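Local coordinates for MutT/nudix family protein (Enterococcus faecalis, PDB 2FML), which is of unknown function but probably acts as a nucleotide-responsive DNA-binding regulator related to the Nudix hydrolases, at residues L60-G65 / N70-P75; E135-G140 / V146-L151; I158-S161 / E166-L169. All coordinates share one frame; numbering follows the deposited sequence.

Contact 1: L60-G65 / N70-P75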
loop_
_atom_site.group_PDB
_atom_site.type_symbol
_atom_site.label_atom_id
_atom_site.label_comp_id
_atom_site.label_asym_id
_atom_site.label_seq_id
_atom_site.Cartn_x
_atom_site.Cartn_y
_atom_site.Cartn_z
ATOM N N LEU A 60 9.076 15.846 12.225
ATOM C CA LEU A 60 9.231 14.833 13.310
ATOM C C LEU A 60 8.676 15.449 14.579
ATOM O O LEU A 60 8.666 16.653 14.716
ATOM C CB LEU A 60 10.693 14.448 13.568
ATOM C CG LEU A 60 11.472 13.764 12.455
ATOM C CD1 LEU A 60 12.875 13.359 12.916
ATOM C CD2 LEU A 60 10.689 12.503 11.930
ATOM N N ILE A 61 8.225 14.615 15.506
ATOM C CA ILE A 61 7.792 15.100 16.803
ATOM C C ILE A 61 8.643 14.381 17.807
ATOM O O ILE A 61 9.086 13.260 17.549
ATOM C CB ILE A 61 6.310 14.748 17.124
ATOM C CG1 ILE A 61 6.116 13.211 17.068
ATOM C CG2 ILE A 61 5.371 15.465 16.200
ATOM C CD1 ILE A 61 5.040 12.646 18.002
ATOM N N GLN A 62 8.857 15.025 18.966
ATOM C CA GLN A 62 9.453 14.376 20.128
ATOM C C GLN A 62 8.311 13.898 20.995
ATOM O O GLN A 62 7.511 14.694 21.496
ATOM C CB GLN A 62 10.382 15.292 20.929
ATOM C CG GLN A 62 10.982 14.574 22.110
ATOM C CD GLN A 62 12.004 15.379 22.875
ATOM O OE1 GLN A 62 13.094 14.871 23.234
ATOM N NE2 GLN A 62 11.668 16.612 23.160
ATOM N N ARG A 63 8.253 12.580 21.164
ATOM C CA ARG A 63 7.175 11.950 21.932
ATOM C C ARG A 63 7.278 12.316 23.388
ATOM O O ARG A 63 8.346 12.301 23.967
ATOM C CB ARG A 63 7.241 10.441 21.756
ATOM C CG ARG A 63 7.142 9.995 20.238
ATOM C CD ARG A 63 7.176 8.475 20.153
ATOM N NE ARG A 63 6.330 7.842 21.167
ATOM C CZ ARG A 63 5.020 7.614 21.049
ATOM N NH1 ARG A 63 4.350 7.976 19.934
ATOM N NH2 ARG A 63 4.379 7.037 22.074
ATOM N N LYS A 64 6.169 12.645 24.005
ATOM C CA LYS A 64 6.271 12.988 25.378
ATOM C C LYS A 64 5.927 11.836 26.338
ATOM O O LYS A 64 6.315 11.854 27.490
ATOM C CB LYS A 64 5.507 14.282 25.654
ATOM C CG LYS A 64 4.073 14.211 26.030
ATOM C CD LYS A 64 3.799 15.460 26.981
ATOM C CE LYS A 64 4.069 16.842 26.294
ATOM N NZ LYS A 64 3.089 17.940 26.723
ATOM N N GLY A 65 5.253 10.817 25.811
ATOM C CA GLY A 65 4.838 9.669 26.575
ATOM C C GLY A 65 5.375 8.385 25.996
ATOM O O GLY A 65 5.818 8.338 24.807
ATOM N N ASN A 70 10.385 10.683 24.729
ATOM C CA ASN A 70 11.516 11.540 24.412
ATOM C C ASN A 70 12.269 11.198 23.122
ATOM O O ASN A 70 13.204 11.890 22.729
ATOM C CB ASN A 70 12.473 11.636 25.628
ATOM C CG ASN A 70 11.860 12.418 26.801
ATOM O OD1 ASN A 70 10.903 13.169 26.637
ATOM N ND2 ASN A 70 12.420 12.229 27.993
ATOM N N SER A 71 11.863 10.135 22.453
ATOM C CA SER A 71 12.429 9.805 21.170
ATOM C C SER A 71 11.720 10.684 20.113
ATOM O O SER A 71 10.585 11.070 20.307
ATOM C CB SER A 71 12.245 8.310 20.862
ATOM O OG SER A 71 13.018 7.502 21.722
ATOM N N TRP A 72 12.397 10.946 19.002
ATOM C CA TRP A 72 11.791 11.554 17.833
ATOM C C TRP A 72 11.094 10.487 16.990
ATOM O O TRP A 72 11.490 9.322 16.967
ATOM C CB TRP A 72 12.829 12.367 17.007
ATOM C CG TRP A 72 13.447 13.460 17.817
ATOM C CD1 TRP A 72 14.594 13.365 18.580
ATOM C CD2 TRP A 72 12.951 14.804 18.006
ATOM N NE1 TRP A 72 14.833 14.556 19.216
ATOM C CE2 TRP A 72 13.861 15.464 18.868
ATOM C CE3 TRP A 72 11.837 15.517 17.521
ATOM C CZ2 TRP A 72 13.681 16.804 19.271
ATOM C CZ3 TRP A 72 11.672 16.850 17.909
ATOM C CH2 TRP A 72 12.594 17.484 18.762
ATOM N N ALA A 73 10.027 10.901 16.324
ATOM C CA ALA A 73 9.102 9.963 15.773
ATOM C C ALA A 73 8.313 10.656 14.655
ATOM O O ALA A 73 8.209 11.863 14.657
ATOM C CB ALA A 73 8.142 9.464 16.894
ATOM N N LEU A 74 7.716 9.900 13.736
ATOM C CA LEU A 74 6.615 10.485 12.909
ATOM C C LEU A 74 5.387 10.803 13.740
ATOM O O LEU A 74 5.108 10.124 14.759
ATOM C CB LEU A 74 6.224 9.591 11.702
ATOM C CG LEU A 74 7.420 9.170 10.798
ATOM C CD1 LEU A 74 7.089 7.932 9.947
ATOM C CD2 LEU A 74 7.923 10.343 9.880
ATOM N N PRO A 75 4.622 11.823 13.319
ATOM C CA PRO A 75 3.331 12.035 13.957
ATOM C C PRO A 75 2.403 10.868 13.560
ATOM O O PRO A 75 2.506 10.381 12.463
ATOM C CB PRO A 75 2.842 13.337 13.319
ATOM C CG PRO A 75 3.584 13.439 12.029
ATOM C CD PRO A 75 4.907 12.802 12.253
HETATM O O HOH W 1 4.526 8.520 17.149
#
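Ile61 and Ala73 form an antiparallel hydrogen-bonded pair, Ile61 N reaching Ala73 O at 2.9 Å almost straight (171°) while the return bond from Ala73 N to Ile61 O is weak; Gln62 and Trp72 follow as the non-hydrogen-bonded pair. Gln62 CB sits over the face of the six-membered ring of Trp72, 3.6 Å from the centroid and 9° off the normal, a CH-pi contact. The indole also meets His147 and, edge-to-face, Phe149. On the sheet face of Ile61 and Ala73, Arg63 runs its CG alongside the methyl of Ala73, 3.5 Å from CB. The arginine chain then bends at chi3 (44°), and one water, 2.8 Å from Arg63 NH1 in the guanidinium plane and 2.9 Å from Leu74 O, bridges the segments. Arg63 NE is bound to Pro67 O in the connecting loop. At the loop end of the pair, where the first strand finishes, Arg63 N binds Ser71 O and Asn70 N binds Arg63 O at 2.7 Å, closing the hairpin of the Nudix sheet. Main-chain bonds thus set the register, while the aliphatic part of Arg63 packs on the Ala73 methyl and its charged end ties the hairpin loop and, through water, the outgoing strand.

Contact 2: E135-G140 / V146-L151; sequences EPLIAG and VHWFNL
Leu137 heads from its CA toward the strand and touches both Val146 and Trp148. With CG set anti to its own carbonyl carbon (chi1 -59°), the two methyls approach CD1 and NE1 of the indole obliquely: Leu137 CD1 comes to 3.4 Å from Trp148 CD1, and Leu137 CD2 to 3.4 Å from Trp148 NE1. The two side chains cross at about a right angle. Nearer the backbone, Leu137 CB lies 3.8 Å from Val146 CG1. The same valine methyl also touches Ala139, with Val146 CG1 3.7 Å from Ala139 N and 4.2 Å from Ala139 CB. Segment 135-140 is an irregular loop that leaves strand 123-131 and runs back antiparallel in direction past strand 143-154 of the Nudix sheet, with no beta bridge between them. The loop is also tied to the C-terminal end of helix 85-97 by backbone bonds between Gly140 and Glu96 and between Ile138 and Thr97, and Leu137 also touches Val99. Trp148 reaches on to Leu46 and Cys48 of strand 39-50. At the polar edge, Trp148 NE1 donates to Glu135 O at 3.0 Å (159°). The oxygen lies 4° out of the indole plane, and the N-H arrives in the carbonyl plane, a geometry that would help hold the ring's rotation, while the Glu135 carboxylate leads away from the strand.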
loop_
_atom_site.group_PDB
_atom_site.type_symbol
_atom_site.label_atom_id
_atom_site.label_comp_id
_atom_site.label_asym_id
_atom_site.label_seq_id
_atom_site.Cartn_x
_atom_site.Cartn_y
_atom_site.Cartn_z
ATOM N N GLU A 135 4.778 24.648 6.541
ATOM C CA GLU A 135 3.761 25.349 7.354
ATOM C C GLU A 135 4.289 25.657 8.738
ATOM O O GLU A 135 5.212 24.976 9.200
ATOM C CB GLU A 135 2.485 24.527 7.515
ATOM C CG GLU A 135 2.101 23.674 6.351
ATOM C CD GLU A 135 0.922 24.187 5.601
ATOM O OE1 GLU A 135 -0.138 23.521 5.673
ATOM O OE2 GLU A 135 1.049 25.243 4.947
ATOM N N PRO A 136 3.725 26.695 9.394
ATOM C CA PRO A 136 3.871 26.857 10.845
ATOM C C PRO A 136 3.302 25.639 11.598
ATOM O O PRO A 136 2.324 24.998 11.175
ATOM C CB PRO A 136 3.055 28.125 11.167
ATOM C CG PRO A 136 2.145 28.282 10.033
ATOM C CD PRO A 136 2.909 27.776 8.818
ATOM N N LEU A 137 3.944 25.308 12.699
ATOM C CA LEU A 137 3.681 24.042 13.353
ATOM C C LEU A 137 3.214 24.384 14.764
ATOM O O LEU A 137 3.757 25.284 15.353
ATOM C CB LEU A 137 4.984 23.225 13.381
ATOM C CG LEU A 137 5.651 22.894 12.056
ATOM C CD1 LEU A 137 6.910 22.020 12.286
ATOM C CD2 LEU A 137 4.662 22.173 11.112
ATOM N N ILE A 138 2.202 23.693 15.288
ATOM C CA ILE A 138 1.916 23.729 16.738
ATOM C C ILE A 138 1.738 22.332 17.351
ATOM O O ILE A 138 0.906 21.540 16.910
ATOM C CB ILE A 138 0.795 24.719 17.135
ATOM C CG1 ILE A 138 -0.368 24.639 16.146
ATOM C CG2 ILE A 138 1.373 26.167 17.205
ATOM C CD1 ILE A 138 -0.985 26.001 15.745
ATOM N N ALA A 139 2.548 22.044 18.359
ATOM C CA ALA A 139 2.500 20.777 19.038
ATOM C C ALA A 139 1.104 20.457 19.596
ATOM O O ALA A 139 0.381 21.340 20.058
ATOM C CB ALA A 139 3.561 20.750 20.150
ATOM N N GLY A 140 0.708 19.200 19.519
ATOM C CA GLY A 140 -0.453 18.755 20.259
ATOM C C GLY A 140 0.096 18.357 21.611
ATOM O O GLY A 140 1.307 18.481 21.861
ATOM N N VAL A 146 7.873 19.711 17.954
ATOM C CA VAL A 146 7.487 19.398 16.588
ATOM C C VAL A 146 8.337 20.311 15.697
ATOM O O VAL A 146 8.390 21.513 15.893
ATOM C CB VAL A 146 5.915 19.509 16.310
ATOM C CG1 VAL A 146 5.426 20.945 16.371
ATOM C CG2 VAL A 146 5.595 18.901 14.953
ATOM N N HIS A 147 9.038 19.718 14.745
ATOM C CA HIS A 147 9.984 20.507 13.951
ATOM C C HIS A 147 10.047 19.932 12.579
ATOM O O HIS A 147 9.884 18.717 12.377
ATOM C CB HIS A 147 11.396 20.444 14.533
ATOM C CG HIS A 147 11.540 21.024 15.904
ATOM N ND1 HIS A 147 11.985 20.281 16.986
ATOM C CD2 HIS A 147 11.329 22.283 16.369
ATOM C CE1 HIS A 147 12.039 21.065 18.056
ATOM N NE2 HIS A 147 11.626 22.273 17.713
ATOM N N TRP A 148 10.372 20.804 11.638
ATOM C CA TRP A 148 10.786 20.414 10.305
ATOM C C TRP A 148 12.268 20.091 10.404
ATOM O O TRP A 148 13.087 20.979 10.601
ATOM C CB TRP A 148 10.574 21.606 9.336
ATOM C CG TRP A 148 9.139 21.808 8.922
ATOM C CD1 TRP A 148 8.296 22.870 9.258
ATOM C CD2 TRP A 148 8.370 20.944 8.072
ATOM N NE1 TRP A 148 7.062 22.676 8.693
ATOM C CE2 TRP A 148 7.086 21.519 7.944
ATOM C CE3 TRP A 148 8.642 19.724 7.413
ATOM C CZ2 TRP A 148 6.084 20.929 7.186
ATOM C CZ3 TRP A 148 7.649 19.144 6.645
ATOM C CH2 TRP A 148 6.380 19.780 6.517
ATOM N N PHE A 149 12.618 18.816 10.274
ATOM C CA PHE A 149 14.004 18.393 10.262
ATOM C C PHE A 149 14.568 18.548 8.862
ATOM O O PHE A 149 13.939 18.196 7.876
ATOM C CB PHE A 149 14.126 16.927 10.713
ATOM C CG PHE A 149 14.244 16.751 12.225
ATOM C CD1 PHE A 149 13.220 17.171 13.079
ATOM C CD2 PHE A 149 15.362 16.091 12.778
ATOM C CE1 PHE A 149 13.333 17.026 14.458
ATOM C CE2 PHE A 149 15.491 15.900 14.181
ATOM C CZ PHE A 149 14.485 16.400 15.010
ATOM N N ASN A 150 15.771 19.061 8.784
ATOM C CA ASN A 150 16.522 19.023 7.552
ATOM C C ASN A 150 16.758 17.603 7.079
ATOM O O ASN A 150 17.273 16.768 7.822
ATOM C CB ASN A 150 17.888 19.610 7.832
ATOM C CG ASN A 150 18.240 20.657 6.873
ATOM O OD1 ASN A 150 18.229 21.857 7.227
ATOM N ND2 ASN A 150 18.483 20.253 5.599
ATOM N N LEU A 151 16.424 17.328 5.838
ATOM C CA LEU A 151 16.649 16.007 5.278
ATOM C C LEU A 151 17.652 16.063 4.083
ATOM O O LEU A 151 17.397 16.691 3.047
ATOM C CB LEU A 151 15.294 15.416 4.889
ATOM C CG LEU A 151 15.333 14.341 3.802
ATOM C CD1 LEU A 151 15.930 12.993 4.283
ATOM C CD2 LEU A 151 13.915 14.164 3.247
#

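Contact 3: I158-S161 / E166-L169; sequences ITLS and EITL
Thr159 and Thr168 face each other across a non-hydrogen-bonded pair, their hydroxyls joined by a hydrogen bond of 3.1 Å between Thr159 OG1 and Thr168 OG1 in which either could be the donor. Both threonines hold OG1 anti to the carbonyl carbon (chi1 -61° and -66°), which brings the two oxygens together, while Thr159 CG2 sits 3.7 Å from Thr168 OG1. Farther along the same face, Thr159 CG2 brushes the Glu166 chain at CG. The other face is apolar. Ile158 CG1 packs on Leu169 CB at 4.0 Å, and Leu160 CG meets Ile167 CG2 at 4.1 Å; in each pair the side chains slant across one another rather than lying side by side.

Four main-chain bonds position these groups. Ile158 and Leu169 exchange two, with Leu169 N to Ile158 O at 2.9 Å, and Leu160 and Ile167 exchange two more, the shorter running from Leu160 N to Ile167 O at 2.8 Å. Between them, CA-H...O contacts at 3.2 Å link Thr159 CA to Ile167 O and Thr168 CA to Ile158 O. The short strand segments run at 162°, as expected in a beta hairpin.

Farther out, helix 186-200 covers Ile158 and Leu169 through Ile191, and Leu60 of strand 55-63 touches Leu160 and Ile167. Glu166 is held by the loop after the hairpin: its OE1 accepts from Lys179 N, and its own N binds Asp180 OD2. The hairpin is therefore two-sided: its aliphatic face is buried against helix 186-200 and Leu60 of strand 55-63, whereas on the partly exposed threonine face the two hydroxyls bond to each other across the strands.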
loop_
_atom_site.group_PDB
_atom_site.type_symbol
_atom_site.label_atom_id
_atom_site.label_comp_id
_atom_site.label_asym_id
_atom_site.label_seq_id
_atom_site.Cartn_x
_atom_site.Cartn_y
_atom_site.Cartn_z
ATOM N N ILE A 158 20.677 8.929 4.314
ATOM C CA ILE A 158 20.005 10.198 4.523
ATOM C C ILE A 158 20.161 10.602 5.952
ATOM O O ILE A 158 20.153 9.743 6.857
ATOM C CB ILE A 158 18.489 10.129 4.137
ATOM C CG1 ILE A 158 17.714 9.006 4.870
ATOM C CG2 ILE A 158 18.360 9.972 2.657
ATOM C CD1 ILE A 158 16.168 9.053 4.539
ATOM N N THR A 159 20.312 11.894 6.173
ATOM C CA THR A 159 20.411 12.448 7.524
ATOM C C THR A 159 19.226 13.449 7.728
ATOM O O THR A 159 18.982 14.295 6.902
ATOM C CB THR A 159 21.788 13.180 7.694
ATOM O OG1 THR A 159 22.810 12.216 7.500
ATOM C CG2 THR A 159 21.973 13.827 9.078
ATOM N N LEU A 160 18.539 13.301 8.845
ATOM C CA LEU A 160 17.538 14.188 9.357
ATOM C C LEU A 160 18.157 14.930 10.516
ATOM O O LEU A 160 18.603 14.316 11.500
ATOM C CB LEU A 160 16.354 13.378 9.887
ATOM C CG LEU A 160 15.901 12.022 9.310
ATOM C CD1 LEU A 160 14.558 11.652 9.955
ATOM C CD2 LEU A 160 15.759 12.013 7.809
ATOM N N SER A 161 18.180 16.247 10.414
ATOM C CA SER A 161 18.796 17.044 11.440
ATOM C C SER A 161 17.976 18.228 11.891
ATOM O O SER A 161 17.275 18.834 11.107
ATOM C CB SER A 161 20.252 17.424 11.094
ATOM O OG SER A 161 20.426 18.014 9.823
ATOM N N GLU A 166 20.539 14.300 15.344
ATOM C CA GLU A 166 21.158 13.725 14.155
ATOM C C GLU A 166 20.736 12.274 14.026
ATOM O O GLU A 166 21.059 11.439 14.859
ATOM C CB GLU A 166 22.688 13.820 14.206
ATOM C CG GLU A 166 23.414 13.204 12.987
ATOM C CD GLU A 166 24.749 12.470 13.362
ATOM O OE1 GLU A 166 24.750 11.369 13.985
ATOM O OE2 GLU A 166 25.824 13.014 13.019
ATOM N N ILE A 167 19.983 12.007 12.976
ATOM C CA ILE A 167 19.474 10.702 12.630
ATOM C C ILE A 167 19.898 10.418 11.216
ATOM O O ILE A 167 19.568 11.180 10.304
ATOM C CB ILE A 167 17.921 10.657 12.675
ATOM C CG1 ILE A 167 17.428 11.028 14.101
ATOM C CG2 ILE A 167 17.403 9.327 12.004
ATOM C CD1 ILE A 167 16.041 11.486 14.157
ATOM N N THR A 168 20.628 9.316 11.056
ATOM C CA THR A 168 21.245 8.910 9.797
ATOM C C THR A 168 20.797 7.499 9.541
ATOM O O THR A 168 20.919 6.653 10.405
ATOM C CB THR A 168 22.770 9.028 9.862
ATOM O OG1 THR A 168 23.070 10.410 9.989
ATOM C CG2 THR A 168 23.437 8.546 8.530
ATOM N N LEU A 169 20.196 7.301 8.363
ATOM C CA LEU A 169 19.583 6.061 7.941
ATOM C C LEU A 169 20.186 5.553 6.641
ATOM O O LEU A 169 20.365 6.308 5.680
ATOM C CB LEU A 169 18.065 6.260 7.703
ATOM C CG LEU A 169 17.234 6.880 8.834
ATOM C CD1 LEU A 169 15.765 7.173 8.416
ATOM C CD2 LEU A 169 17.431 6.058 10.151
#

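All three contacts reach one sheet of the Nudix domain. Contact 1 is the buried one, contact 3 is partly buried, and contact 2 lies at the surface. Contacts 1 and 3 are hairpins held by main-chain bonds, even in contact 3 but with a weak member in contact 1; contact 2 sets a loop against a strand with a single indole N-H hydrogen bond and apolar packing. Strand 143-154 joins them: Leu60 N probably bonds to His147 O at 3.0 Å, and Asn150 N to Ser161 O at 2.8 Å. Contacts 1 and 3 also meet, where Leu60 CD1 lies 3.8 Å from Leu160 CD1. Polar side chains differ: a water-bridged arginine in contact 1, paired threonines in contact 3.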